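Local coordinates for protein 3-oxosteroid 1-dehydrogenase (Sterolibacterium denitrificans, PDB 7P18) that binds FAD and a steroid dienone and probably catalyses the 1,2-dehydrogenation of 3-oxosteroids to 3-oxo-Delta(1)-steroids, at residues A[76-79]-A[80-84]; A[118-122]-A[123-127]; A[150-153]-A[154-158]; A[260-263]-A[264-268]. One frame throughout, in Å; residues are numbered along the deposited sequence.

Contact 1. Residues A[76-79]-A[80-84]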
ATOM      1  N   ALA A  76      14.956   1.974 -15.905  1.00 19.39           N
ATOM      2  CA  ALA A  76      14.137   3.013 -16.554  1.00 21.77           C
ATOM      3  C   ALA A  76      13.288   3.715 -15.492  1.00 21.86           C
ATOM      4  O   ALA A  76      13.196   4.947 -15.536  1.00 24.14           O
ATOM      5  CB  ALA A  76      13.293   2.417 -17.646  1.00 23.36           C
ATOM      6  N   ALA A  77      12.717   2.980 -14.542  1.00 23.95           N
ATOM      7  CA  ALA A  77      11.744   3.563 -13.593  1.00 21.91           C
ATOM      8  C   ALA A  77      12.484   4.353 -12.516  1.00 21.04           C
ATOM      9  O   ALA A  77      11.931   5.378 -12.057  1.00 21.78           O
ATOM     10  CB  ALA A  77      10.880   2.500 -13.000  1.00 21.47           C
ATOM     11  N   THR A  78      13.694   3.947 -12.128  1.00 21.39           N
ATOM     12  CA  THR A  78      14.392   4.526 -10.945  1.00 21.67           C
ATOM     13  C   THR A  78      15.372   5.640 -11.308  1.00 21.16           C
ATOM     14  O   THR A  78      15.851   6.314 -10.349  1.00 24.16           O
ATOM     15  CB  THR A  78      15.088   3.450 -10.097  1.00 21.48           C
ATOM     16  OG1 THR A  78      16.086   2.741 -10.854  1.00 21.45           O
ATOM     17  CG2 THR A  78      14.105   2.475  -9.497  1.00 22.17           C
ATOM     18  N   GLN A  79      15.724   5.763 -12.574  1.00 22.76           N
ATOM     19  CA  GLN A  79      16.422   6.946 -13.157  1.00 26.53           C
ATOM     20  C   GLN A  79      17.712   7.243 -12.369  1.00 24.55           C
ATOM     21  O   GLN A  79      17.984   8.417 -12.110  1.00 23.38           O
ATOM     22  CB  GLN A  79      15.443   8.126 -13.185  1.00 31.16           C
ATOM     23  CG  GLN A  79      14.278   7.877 -14.142  1.00 34.29           C
ATOM     24  CD  GLN A  79      13.840   9.140 -14.829  1.00 47.82           C
ATOM     25  OE1 GLN A  79      14.204   9.397 -16.006  1.00 40.55           O
ATOM     26  NE2 GLN A  79      13.139   9.952 -14.023  1.00 41.00           N
ATOM     27  N   GLY A  80      18.469   6.223 -11.996  1.00 24.08           N
ATOM     28  CA  GLY A  80      19.806   6.388 -11.395  1.00 25.06           C
ATOM     29  C   GLY A  80      19.761   6.832  -9.945  1.00 25.75           C
ATOM     30  O   GLY A  80      20.846   7.123  -9.395  1.00 24.38           O
ATOM     31  N   LEU A  81      18.582   6.878  -9.308  1.00 23.21           N
ATOM     32  CA  LEU A  81      18.454   7.334  -7.900  1.00 23.65           C
ATOM     33  C   LEU A  81      18.855   6.227  -6.941  1.00 22.05           C
ATOM     34  O   LEU A  81      19.038   6.491  -5.721  1.00 22.97           O
ATOM     35  CB  LEU A  81      17.010   7.766  -7.650  1.00 26.58           C
ATOM     36  CG  LEU A  81      16.537   8.966  -8.457  1.00 27.54           C
ATOM     37  CD1 LEU A  81      15.065   9.192  -8.202  1.00 30.65           C
ATOM     38  CD2 LEU A  81      17.325  10.219  -8.083  1.00 33.37           C
ATOM     39  N   VAL A  82      18.915   4.984  -7.430  1.00 22.03           N
ATOM     40  CA  VAL A  82      19.130   3.802  -6.569  1.00 20.93           C
ATOM     41  C   VAL A  82      20.382   3.063  -7.068  1.00 19.64           C
ATOM     42  O   VAL A  82      20.482   2.805  -8.292  1.00 20.60           O
ATOM     43  CB  VAL A  82      17.884   2.894  -6.588  1.00 22.80           C
ATOM     44  CG1 VAL A  82      18.103   1.588  -5.859  1.00 20.87           C
ATOM     45  CG2 VAL A  82      16.671   3.624  -6.016  1.00 24.46           C
ATOM     46  N   ALA A  83      21.240   2.649  -6.159  1.00 22.13           N
ATOM     47  CA  ALA A  83      22.451   1.852  -6.479  1.00 22.66           C
ATOM     48  C   ALA A  83      22.034   0.631  -7.307  1.00 23.42           C
ATOM     49  O   ALA A  83      21.125  -0.108  -6.916  1.00 20.38           O
ATOM     50  CB  ALA A  83      23.182   1.459  -5.225  1.00 23.04           C
ATOM     51  N   GLU A  84      22.688   0.396  -8.437  1.00 23.48           N
ATOM     52  CA  GLU A  84      22.263  -0.718  -9.315  1.00 23.03           C
ATOM     53  C   GLU A  84      22.314  -2.048  -8.559  1.00 21.97           C
ATOM     54  O   GLU A  84      21.465  -2.926  -8.826  1.00 21.01           O
ATOM     55  CB  GLU A  84      23.074  -0.739 -10.615  1.00 25.73           C
ATOM     56  CG  GLU A  84      22.598  -1.813 -11.575  1.00 25.86           C
ATOM     57  CD  GLU A  84      23.488  -1.988 -12.795  1.00 28.82           C
ATOM     58  OE1 GLU A  84      24.619  -2.510 -12.616  1.00 31.99           O
ATOM     59  OE2 GLU A  84      23.059  -1.615 -13.888  1.00 31.06           O
TER
HETATM   60  O   HOH W   1      18.644   3.744 -10.096  1.00 19.17           O

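Contact 2. Residues A[118-122]-A[123-127]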
ATOM      1  N   TYR A 118       2.642  -0.978 -13.962  1.00 20.30           N
ATOM      2  CA  TYR A 118       2.054   0.393 -13.976  1.00 21.69           C
ATOM      3  C   TYR A 118       2.573   1.262 -15.112  1.00 20.85           C
ATOM      4  O   TYR A 118       1.959   2.284 -15.384  1.00 22.39           O
ATOM      5  CB  TYR A 118       2.252   1.028 -12.597  1.00 21.84           C
ATOM      6  CG  TYR A 118       1.307   0.514 -11.534  1.00 22.07           C
ATOM      7  CD1 TYR A 118       0.495  -0.605 -11.707  1.00 20.74           C
ATOM      8  CD2 TYR A 118       1.240   1.158 -10.314  1.00 26.85           C
ATOM      9  CE1 TYR A 118      -0.338  -1.069 -10.700  1.00 22.58           C
ATOM     10  CE2 TYR A 118       0.401   0.724  -9.305  1.00 28.45           C
ATOM     11  CZ  TYR A 118      -0.412  -0.376  -9.501  1.00 26.39           C
ATOM     12  OH  TYR A 118      -1.209  -0.781  -8.461  1.00 27.11           O
ATOM     13  N   TYR A 119       3.754   0.988 -15.671  1.00 20.86           N
ATOM     14  CA  TYR A 119       4.402   1.871 -16.655  1.00 19.81           C
ATOM     15  C   TYR A 119       4.539   1.117 -17.982  1.00 23.27           C
ATOM     16  O   TYR A 119       5.621   0.613 -18.313  1.00 20.95           O
ATOM     17  CB  TYR A 119       5.769   2.359 -16.166  1.00 20.79           C
ATOM     18  CG  TYR A 119       5.797   3.042 -14.823  1.00 20.32           C
ATOM     19  CD1 TYR A 119       5.008   4.153 -14.534  1.00 23.20           C
ATOM     20  CD2 TYR A 119       6.649   2.595 -13.835  1.00 19.01           C
ATOM     21  CE1 TYR A 119       5.054   4.761 -13.277  1.00 22.31           C
ATOM     22  CE2 TYR A 119       6.709   3.200 -12.590  1.00 20.24           C
ATOM     23  CZ  TYR A 119       5.948   4.321 -12.330  1.00 20.61           C
ATOM     24  OH  TYR A 119       6.049   4.892 -11.094  1.00 19.80           O
ATOM     25  N   GLN A 120       3.433   0.973 -18.714  1.00 22.09           N
ATOM     26  CA  GLN A 120       3.422   0.142 -19.934  1.00 22.15           C
ATOM     27  C   GLN A 120       4.311   0.806 -21.002  1.00 23.62           C
ATOM     28  O   GLN A 120       4.762   0.094 -21.918  1.00 25.57           O
ATOM     29  CB  GLN A 120       1.994  -0.043 -20.438  1.00 21.98           C
ATOM     30  CG  GLN A 120       1.179  -0.977 -19.557  1.00 20.96           C
ATOM     31  CD  GLN A 120       1.701  -2.389 -19.536  1.00 20.60           C
ATOM     32  OE1 GLN A 120       1.899  -2.988 -20.576  1.00 21.88           O
ATOM     33  NE2 GLN A 120       1.974  -2.911 -18.335  1.00 19.93           N
ATOM     34  N   HIS A 121       4.556   2.109 -20.904  1.00 21.23           N
ATOM     35  CA  HIS A 121       5.411   2.844 -21.874  1.00 21.78           C
ATOM     36  C   HIS A 121       6.906   2.587 -21.625  1.00 23.42           C
ATOM     37  O   HIS A 121       7.691   3.028 -22.453  1.00 24.72           O
ATOM     38  CB  HIS A 121       5.110   4.319 -21.806  1.00 24.82           C
ATOM     39  CG  HIS A 121       5.320   4.889 -20.439  1.00 24.38           C
ATOM     40  ND1 HIS A 121       4.315   4.847 -19.452  1.00 24.78           N
ATOM     41  CD2 HIS A 121       6.401   5.452 -19.852  1.00 23.73           C
ATOM     42  CE1 HIS A 121       4.776   5.427 -18.354  1.00 26.12           C
ATOM     43  NE2 HIS A 121       6.051   5.775 -18.557  1.00 24.39           N
ATOM     44  N   LEU A 122       7.314   2.018 -20.495  1.00 21.28           N
ATOM     45  CA  LEU A 122       8.759   1.803 -20.206  1.00 21.88           C
ATOM     46  C   LEU A 122       9.221   0.489 -20.811  1.00 23.37           C
ATOM     47  O   LEU A 122       8.469  -0.485 -20.871  1.00 23.07           O
ATOM     48  CB  LEU A 122       9.004   1.841 -18.698  1.00 20.81           C
ATOM     49  CG  LEU A 122       8.894   3.226 -18.059  1.00 22.18           C
ATOM     50  CD1 LEU A 122       9.318   3.147 -16.603  1.00 24.30           C
ATOM     51  CD2 LEU A 122       9.706   4.300 -18.813  1.00 23.02           C
ATOM     52  N   PRO A 123      10.493   0.381 -21.226  1.00 21.54           N
ATOM     53  CA  PRO A 123      10.991  -0.885 -21.750  1.00 20.90           C
ATOM     54  C   PRO A 123      11.005  -1.926 -20.641  1.00 23.30           C
ATOM     55  O   PRO A 123      11.229  -1.550 -19.494  1.00 22.28           O
ATOM     56  CB  PRO A 123      12.404  -0.560 -22.235  1.00 20.53           C
ATOM     57  CG  PRO A 123      12.803   0.602 -21.352  1.00 21.02           C
ATOM     58  CD  PRO A 123      11.532   1.413 -21.160  1.00 22.54           C
ATOM     59  N   GLY A 124      10.719  -3.191 -20.986  1.00 20.93           N
ATOM     60  CA  GLY A 124      10.783  -4.292 -20.015  1.00 21.14           C
ATOM     61  C   GLY A 124       9.518  -4.472 -19.175  1.00 21.41           C
ATOM     62  O   GLY A 124       9.530  -5.334 -18.268  1.00 22.37           O
ATOM     63  N   ALA A 125       8.476  -3.720 -19.461  1.00 21.33           N
ATOM     64  CA  ALA A 125       7.147  -3.807 -18.819  1.00 21.57           C
ATOM     65  C   ALA A 125       6.488  -5.119 -19.215  1.00 23.10           C
ATOM     66  O   ALA A 125       6.745  -5.585 -20.313  1.00 20.76           O
ATOM     67  CB  ALA A 125       6.279  -2.666 -19.232  1.00 22.35           C
ATOM     68  N   LYS A 126       5.670  -5.673 -18.329  1.00 22.87           N
ATOM     69  CA  LYS A 126       4.853  -6.876 -18.629  1.00 21.20           C
ATOM     70  C   LYS A 126       3.382  -6.522 -18.486  1.00 23.47           C
ATOM     71  O   LYS A 126       2.987  -5.634 -17.705  1.00 20.63           O
ATOM     72  CB  LYS A 126       5.324  -8.021 -17.737  1.00 21.35           C
ATOM     73  CG  LYS A 126       6.716  -8.535 -18.068  1.00 22.81           C
ATOM     74  CD  LYS A 126       6.778  -9.276 -19.425  1.00 21.82           C
ATOM     75  CE  LYS A 126       8.215  -9.432 -19.889  1.00 24.17           C
ATOM     76  NZ  LYS A 126       8.309 -10.289 -21.102  1.00 26.01           N
ATOM     77  N   PRO A 127       2.527  -7.215 -19.269  1.00 21.89           N
ATOM     78  CA  PRO A 127       1.084  -6.977 -19.247  1.00 22.39           C
ATOM     79  C   PRO A 127       0.308  -7.701 -18.134  1.00 23.68           C
ATOM     80  O   PRO A 127      -0.895  -7.515 -18.026  1.00 24.12           O
ATOM     81  CB  PRO A 127       0.684  -7.472 -20.644  1.00 21.09           C
ATOM     82  CG  PRO A 127       1.627  -8.597 -20.910  1.00 21.93           C
ATOM     83  CD  PRO A 127       2.953  -8.141 -20.342  1.00 23.94           C
TER
HETATM   84  O   HOH W   2       7.610  -2.543 -22.631  1.00 30.78           O

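Contact 3. Residues A[150-153]-A[154-158]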
ATOM      1  N   ARG A 150      -4.415  -6.838  13.432  1.00 25.58           N
ATOM      2  CA  ARG A 150      -4.960  -5.549  12.921  1.00 25.60           C
ATOM      3  C   ARG A 150      -5.962  -5.876  11.821  1.00 28.05           C
ATOM      4  O   ARG A 150      -5.554  -6.539  10.839  1.00 27.56           O
ATOM      5  CB  ARG A 150      -3.866  -4.601  12.418  1.00 25.63           C
ATOM      6  CG  ARG A 150      -4.407  -3.235  12.009  1.00 24.57           C
ATOM      7  CD  ARG A 150      -3.313  -2.190  11.883  1.00 25.78           C
ATOM      8  NE  ARG A 150      -2.618  -1.996  13.153  1.00 26.28           N
ATOM      9  CZ  ARG A 150      -3.076  -1.218  14.145  1.00 28.81           C
ATOM     10  NH1 ARG A 150      -4.237  -0.589  14.003  1.00 26.80           N
ATOM     11  NH2 ARG A 150      -2.410  -1.107  15.283  1.00 26.79           N
ATOM     12  N   MET A 151      -7.240  -5.510  11.971  1.00 27.12           N
ATOM     13  CA  MET A 151      -8.301  -6.072  11.098  1.00 28.03           C
ATOM     14  C   MET A 151      -8.437  -5.239   9.831  1.00 26.73           C
ATOM     15  O   MET A 151      -8.229  -4.003   9.856  1.00 28.98           O
ATOM     16  CB  MET A 151      -9.644  -6.181  11.822  1.00 32.84           C
ATOM     17  CG  MET A 151      -9.593  -7.123  13.003  1.00 29.78           C
ATOM     18  SD  MET A 151      -9.222  -8.858  12.648  1.00 33.64           S
ATOM     19  CE  MET A 151     -10.496  -9.232  11.460  1.00 36.62           C
ATOM     20  N   ALA A 152      -8.770  -5.916   8.746  1.00 26.31           N
ATOM     21  CA  ALA A 152      -9.017  -5.331   7.415  1.00 29.42           C
ATOM     22  C   ALA A 152     -10.060  -4.217   7.548  1.00 31.59           C
ATOM     23  O   ALA A 152     -11.047  -4.379   8.301  1.00 28.39           O
ATOM     24  CB  ALA A 152      -9.456  -6.403   6.439  1.00 27.87           C
ATOM     25  N   TYR A 153      -9.846  -3.125   6.828  1.00 32.17           N
ATOM     26  CA  TYR A 153     -10.850  -2.054   6.608  1.00 34.85           C
ATOM     27  C   TYR A 153     -12.085  -2.674   5.926  1.00 40.56           C
ATOM     28  O   TYR A 153     -11.944  -3.504   5.006  1.00 36.95           O
ATOM     29  CB  TYR A 153     -10.230  -0.920   5.801  1.00 36.30           C
ATOM     30  CG  TYR A 153      -9.037  -0.208   6.404  1.00 37.50           C
ATOM     31  CD1 TYR A 153      -8.916   0.044   7.767  1.00 38.95           C
ATOM     32  CD2 TYR A 153      -8.043   0.293   5.574  1.00 35.36           C
ATOM     33  CE1 TYR A 153      -7.838   0.754   8.287  1.00 33.12           C
ATOM     34  CE2 TYR A 153      -6.968   1.006   6.079  1.00 33.51           C
ATOM     35  CZ  TYR A 153      -6.859   1.237   7.441  1.00 33.93           C
ATOM     36  OH  TYR A 153      -5.786   1.971   7.899  1.00 33.66           O
ATOM     37  N   THR A 154     -13.294  -2.349   6.386  1.00 41.52           N
ATOM     38  CA  THR A 154     -14.522  -3.134   6.056  1.00 43.38           C
ATOM     39  C   THR A 154     -14.829  -2.965   4.563  1.00 43.02           C
ATOM     40  O   THR A 154     -15.465  -3.865   3.984  1.00 49.91           O
ATOM     41  CB  THR A 154     -15.716  -2.746   6.949  1.00 48.44           C
ATOM     42  OG1 THR A 154     -15.999  -1.380   6.663  1.00 51.19           O
ATOM     43  CG2 THR A 154     -15.461  -2.929   8.428  1.00 52.68           C
ATOM     44  N   GLY A 155     -14.324  -1.897   3.949  1.00 38.67           N
ATOM     45  CA  GLY A 155     -14.401  -1.635   2.505  1.00 42.35           C
ATOM     46  C   GLY A 155     -13.702  -2.686   1.665  1.00 43.77           C
ATOM     47  O   GLY A 155     -14.009  -2.751   0.485  1.00 41.61           O
ATOM     48  N   THR A 156     -12.728  -3.433   2.210  1.00 47.00           N
ATOM     49  CA  THR A 156     -11.981  -4.479   1.451  1.00 47.04           C
ATOM     50  C   THR A 156     -12.773  -5.787   1.469  1.00 48.98           C
ATOM     51  O   THR A 156     -12.292  -6.788   0.880  1.00 50.94           O
ATOM     52  CB  THR A 156     -10.550  -4.697   1.964  1.00 47.58           C
ATOM     53  OG1 THR A 156     -10.563  -5.195   3.299  1.00 41.51           O
ATOM     54  CG2 THR A 156      -9.685  -3.462   1.876  1.00 44.24           C
ATOM     55  N   LEU A 157     -13.938  -5.793   2.124  1.00 42.23           N
ATOM     56  CA  LEU A 157     -14.772  -7.004   2.313  1.00 45.34           C
ATOM     57  C   LEU A 157     -16.070  -6.863   1.516  1.00 47.53           C
ATOM     58  O   LEU A 157     -16.533  -5.716   1.313  1.00 50.50           O
ATOM     59  CB  LEU A 157     -15.067  -7.169   3.803  1.00 42.85           C
ATOM     60  CG  LEU A 157     -13.858  -7.193   4.730  1.00 45.37           C
ATOM     61  CD1 LEU A 157     -14.300  -7.122   6.189  1.00 43.72           C
ATOM     62  CD2 LEU A 157     -12.997  -8.424   4.482  1.00 42.74           C
ATOM     63  N   LEU A 158     -16.653  -7.991   1.123  1.00 47.80           N
ATOM     64  CA  LEU A 158     -17.920  -8.033   0.352  1.00 47.29           C
ATOM     65  C   LEU A 158     -19.094  -7.740   1.287  1.00 50.00           C
ATOM     66  O   LEU A 158     -19.262  -8.512   2.270  1.00 46.41           O
ATOM     67  CB  LEU A 158     -18.091  -9.421  -0.265  1.00 43.50           C
ATOM     68  CG  LEU A 158     -19.266  -9.562  -1.227  1.00 41.92           C
ATOM     69  CD1 LEU A 158     -19.184  -8.514  -2.320  1.00 41.16           C
ATOM     70  CD2 LEU A 158     -19.316 -10.965  -1.805  1.00 43.33           C
TER
HETATM   71  O   HOH W   3      -7.923  -3.595   4.828  1.00 31.92           O

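Contact 4. Residues A[260-263]-A[264-268]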
ATOM      1  N   LEU A 260      17.502  -4.462  25.709  1.00 34.94           N
ATOM      2  CA  LEU A 260      17.499  -5.761  25.006  1.00 34.64           C
ATOM      3  C   LEU A 260      18.787  -5.877  24.197  1.00 33.87           C
ATOM      4  O   LEU A 260      19.153  -4.904  23.549  1.00 33.42           O
ATOM      5  CB  LEU A 260      16.267  -5.816  24.095  1.00 35.17           C
ATOM      6  CG  LEU A 260      14.912  -5.763  24.803  1.00 33.06           C
ATOM      7  CD1 LEU A 260      13.783  -5.805  23.791  1.00 34.39           C
ATOM      8  CD2 LEU A 260      14.756  -6.932  25.764  1.00 36.26           C
ATOM      9  N   THR A 261      19.446  -7.028  24.242  1.00 32.78           N
ATOM     10  CA  THR A 261      20.717  -7.242  23.513  1.00 32.98           C
ATOM     11  C   THR A 261      20.440  -8.061  22.259  1.00 30.36           C
ATOM     12  O   THR A 261      19.743  -9.086  22.369  1.00 32.12           O
ATOM     13  CB  THR A 261      21.766  -7.914  24.418  1.00 35.31           C
ATOM     14  OG1 THR A 261      22.038  -6.987  25.472  1.00 36.84           O
ATOM     15  CG2 THR A 261      23.056  -8.231  23.701  1.00 39.83           C
ATOM     16  N   ALA A 262      21.011  -7.621  21.135  1.00 31.86           N
ATOM     17  CA  ALA A 262      21.010  -8.368  19.858  1.00 33.40           C
ATOM     18  C   ALA A 262      22.451  -8.771  19.556  1.00 27.80           C
ATOM     19  O   ALA A 262      23.234  -7.881  19.255  1.00 30.12           O
ATOM     20  CB  ALA A 262      20.439  -7.515  18.735  1.00 34.26           C
ATOM     21  N   ARG A 263      22.768 -10.052  19.677  1.00 30.88           N
ATOM     22  CA  ARG A 263      24.146 -10.559  19.431  1.00 37.61           C
ATOM     23  C   ARG A 263      24.548 -10.322  17.968  1.00 37.09           C
ATOM     24  O   ARG A 263      25.722 -10.017  17.730  1.00 37.88           O
ATOM     25  CB  ARG A 263      24.243 -12.055  19.706  1.00 39.45           C
ATOM     26  CG  ARG A 263      23.855 -12.451  21.121  1.00 44.19           C
ATOM     27  CD  ARG A 263      24.371 -13.830  21.444  1.00 46.78           C
ATOM     28  NE  ARG A 263      23.789 -14.367  22.668  1.00 46.76           N
ATOM     29  CZ  ARG A 263      22.678 -15.089  22.739  1.00 47.29           C
ATOM     30  NH1 ARG A 263      21.950 -15.344  21.663  1.00 50.41           N
ATOM     31  NH2 ARG A 263      22.274 -15.529  23.916  1.00 50.05           N
ATOM     32  N   ARG A 264      23.611 -10.485  17.025  1.00 33.24           N
ATOM     33  CA  ARG A 264      23.916 -10.575  15.569  1.00 31.88           C
ATOM     34  C   ARG A 264      23.336  -9.375  14.813  1.00 35.15           C
ATOM     35  O   ARG A 264      24.030  -8.858  13.921  1.00 32.30           O
ATOM     36  CB  ARG A 264      23.440 -11.923  15.038  1.00 34.42           C
ATOM     37  CG  ARG A 264      24.074 -13.104  15.763  1.00 39.54           C
ATOM     38  CD  ARG A 264      25.506 -13.281  15.315  1.00 43.62           C
ATOM     39  NE  ARG A 264      25.509 -13.859  13.981  1.00 51.41           N
ATOM     40  CZ  ARG A 264      25.279 -15.144  13.711  1.00 51.72           C
ATOM     41  NH1 ARG A 264      25.033 -16.008  14.690  1.00 46.93           N
ATOM     42  NH2 ARG A 264      25.293 -15.562  12.450  1.00 51.81           N
ATOM     43  N   GLY A 265      22.121  -8.921  15.138  1.00 33.76           N
ATOM     44  CA  GLY A 265      21.584  -7.771  14.395  1.00 30.25           C
ATOM     45  C   GLY A 265      20.242  -7.286  14.884  1.00 28.44           C
ATOM     46  O   GLY A 265      19.483  -8.061  15.469  1.00 27.66           O
ATOM     47  N   VAL A 266      20.004  -6.011  14.618  1.00 28.26           N
ATOM     48  CA  VAL A 266      18.709  -5.316  14.825  1.00 27.12           C
ATOM     49  C   VAL A 266      18.168  -4.992  13.443  1.00 26.50           C
ATOM     50  O   VAL A 266      18.883  -4.302  12.696  1.00 28.63           O
ATOM     51  CB  VAL A 266      18.893  -4.036  15.652  1.00 26.81           C
ATOM     52  CG1 VAL A 266      17.637  -3.174  15.670  1.00 25.06           C
ATOM     53  CG2 VAL A 266      19.374  -4.371  17.066  1.00 27.07           C
ATOM     54  N   VAL A 267      16.946  -5.431  13.170  1.00 26.11           N
ATOM     55  CA  VAL A 267      16.255  -5.128  11.891  1.00 25.69           C
ATOM     56  C   VAL A 267      15.172  -4.087  12.177  1.00 25.32           C
ATOM     57  O   VAL A 267      14.218  -4.424  12.914  1.00 28.70           O
ATOM     58  CB  VAL A 267      15.663  -6.386  11.257  1.00 27.17           C
ATOM     59  CG1 VAL A 267      14.980  -6.067   9.929  1.00 24.60           C
ATOM     60  CG2 VAL A 267      16.727  -7.457  11.096  1.00 27.84           C
ATOM     61  N   LEU A 268      15.332  -2.882  11.631  1.00 24.47           N
ATOM     62  CA  LEU A 268      14.313  -1.809  11.745  1.00 24.34           C
ATOM     63  C   LEU A 268      13.282  -2.021  10.639  1.00 23.77           C
ATOM     64  O   LEU A 268      13.590  -1.708   9.461  1.00 25.62           O
ATOM     65  CB  LEU A 268      14.990  -0.447  11.631  1.00 24.57           C
ATOM     66  CG  LEU A 268      16.049  -0.182  12.713  1.00 26.35           C
ATOM     67  CD1 LEU A 268      16.643   1.188  12.511  1.00 25.85           C
ATOM     68  CD2 LEU A 268      15.484  -0.353  14.128  1.00 27.15           C
TER

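Contact 1. Residues A[76-79]-A[80-84]
Leu81 lies back over the carbonyl oxygen of Thr78, to which its own backbone is bonded: Leu81 N donates to Thr78 O over 3.0 Å, and the bond is nearly straight at 163°. The donor stands above the carbonyl plane. With CG beside the backbone N (chi1 -64°), the branch folds across the same oxygen, and Leu81 CG ends 3.3 Å from Thr78 O. On the next residue, Val82, the side chain faces Thr78 loosely, Val82 CG2 lying 4.4 Å from Thr78 CB, and both side chains also pack on Leu87 of helix 84-104. Water 1 bridges the two residues, donating to Thr78 OG1 at 2.9 Å and accepting from Val82 N at 3.0 Å. The threonine hydroxyl also bonds Leu74 O, one turn back in its helix. The link between Thr78 and Leu81 runs through Gln79 and Gly80, both with positive phi. At Gly80 a CB would stand only 2.8 Å from Gln79 O, so a side chain there would clash. The left-handed backbone conformation of Gln79 and Gly80, spanned by the Leu81 N to Thr78 O bond, makes this a type I' beta turn, which ends helix 67-78 and leads to Ala83, the N-cap of helix 84-104.

Contact 2. Residues A[118-122]-A[123-127]
Gln120 reaches over the loop with its amide and clasps the backbone beyond it: Gln120 NE2 donates to Lys126 O at 3.0 Å, with an angle of 167°. The acceptor lies in the plane of the Gln120 amide, whereas the donor stands well above the carbonyl plane of Lys126. With CG beside the backbone N (chi1 -72°), a bend at chi2 (-64°) turns the amide to that carbonyl. Inside the clasp, the methyl of Ala125 points back at 118-122, Ala125 CB being 3.5 Å from both Tyr119 O and Leu122 O. Leu122 CB rests 3.6 Å from Pro123 CD. This part of the loop between strands 109-111 and 131-138 holds two consecutive beta turns sharing Leu122: a type I turn from Tyr119, closed by Leu122 N to Tyr119 O at 3.1 Å, and a type II turn to Ala125 with Gly124 at its positive-phi position. Water 2 spans the second turn, donating to Leu122 O at 2.8 Å and weakly accepting from Ala125 N. Further out, Asp117 braces the clasp, its carbonyl taking Gln120 NE2 and its carboxylate Lys126 N. Tyr73 of helix 67-78 packs against Leu122 and Ala125, while Tyr119 OH bonds Glu365 and the backbone N of Tyr536, a steroid-pocket residue.

Contact 3. Residues A[150-153]-A[154-158]
Tyr153 ends an extended run and hands the chain to a short 3-10 turn at 154-156, whose Thr156 N bonds back to Tyr153 O at 2.9 Å and 164°. The side chain of Thr156 grips the same oxygen: Thr156 OG1 donates to Tyr153 O over 2.8 Å. The hydroxyl lies in the carbonyl plane, while the backbone donor sits 42° out of it, so the two grips come from distinct directions. Thr156 OG1 takes the place between backbone N and carbonyl carbon (chi1 64°), which turns it back to Tyr153 and against Ala152 CB at 3.5 Å. A second 3-10 bond, Leu157 N to Thr154 O at 3.1 Å, carries the turn into the small antiparallel pair of strands 157-158 and 162-163. Water 3 bridges the two residues Tyr153 and Thr156, accepting from Tyr153 N at 2.8 Å and donating weakly to Thr156 OG1. A valine in place of Thr156 would probably leave Tyr153 O with the backbone bond alone from this turn and water 3 without its weak hydroxyl partner. Thr156 also touches the bound androstadienedione and packs on Leu208. Tyr153, its OH bonded to Ala294 O, has its side chain about 5 Å from the FAD at the nearest atoms.

Contact 4. Residues A[260-263]-A[264-268]
Ala262 is where strand 256-262 first meets the chain beyond the bend, its methyl pointing toward 264-268. Ala262 CB lies 3.4 Å from Gly265 O and 3.7 Å from Val266 CG2, the branch of Val266 set beside its own backbone N while CG1 is anti to it (chi1 170°). The alpha carbons are also close here, Ala262 CA to Gly265 CA being 5.5 Å. Arg263 makes the corner together with Arg264, and near it Arg263 CB stands 3.2 Å from Arg264 N. Its side chain runs out extended, and NH1 forms a salt bridge with Asp9. The bend moves the chain from a mixed four-stranded sheet, where 256-262 pairs with 7-8 and 245-253, into the parallel Rossmann-type sheet, where 265-268 lies between 10-13 and 521-523. Val266 therefore packs on Val246 and Ile249 of the first sheet and on Leu521 of the second. The first bond of the Arg264 side chain points away from 260-263, but the chain curls along the Arg263 carbonyl, Arg264 CD lying 4.1 Å from Arg263 O; bends at chi2 (-75°) and chi3 (-74°) lead NH2 to Ile557 O in helix 543-559. Shortening Arg264 to an alanine is likely to cost Ile557 O this donor and to open a gap beside Leu31, which the arginine side chain touches.

All four contacts are local features of the chain (beta turns, a 3-10 turn and a strand corner), met in numerical order with no overlap, and all belong to the FAD-binding domain. Contacts 1 and 2 are neighbours, with centres 16 Å apart: helix 67-78, which ends in contact 1, presents Ala76 and Ala77 to Leu122 and Pro123 of contact 2, Ala77 CA lying 3.9 Å from Leu122 CD1. Contact 3 lies on the opposite side of the chain's centre from both, 35 Å and 31 Å away between centres, and is the one beside the steroid and flavin. Contact 4 stands apart, 30 Å or more from the others between centres, at the junction of two sheets in the nucleotide-binding part.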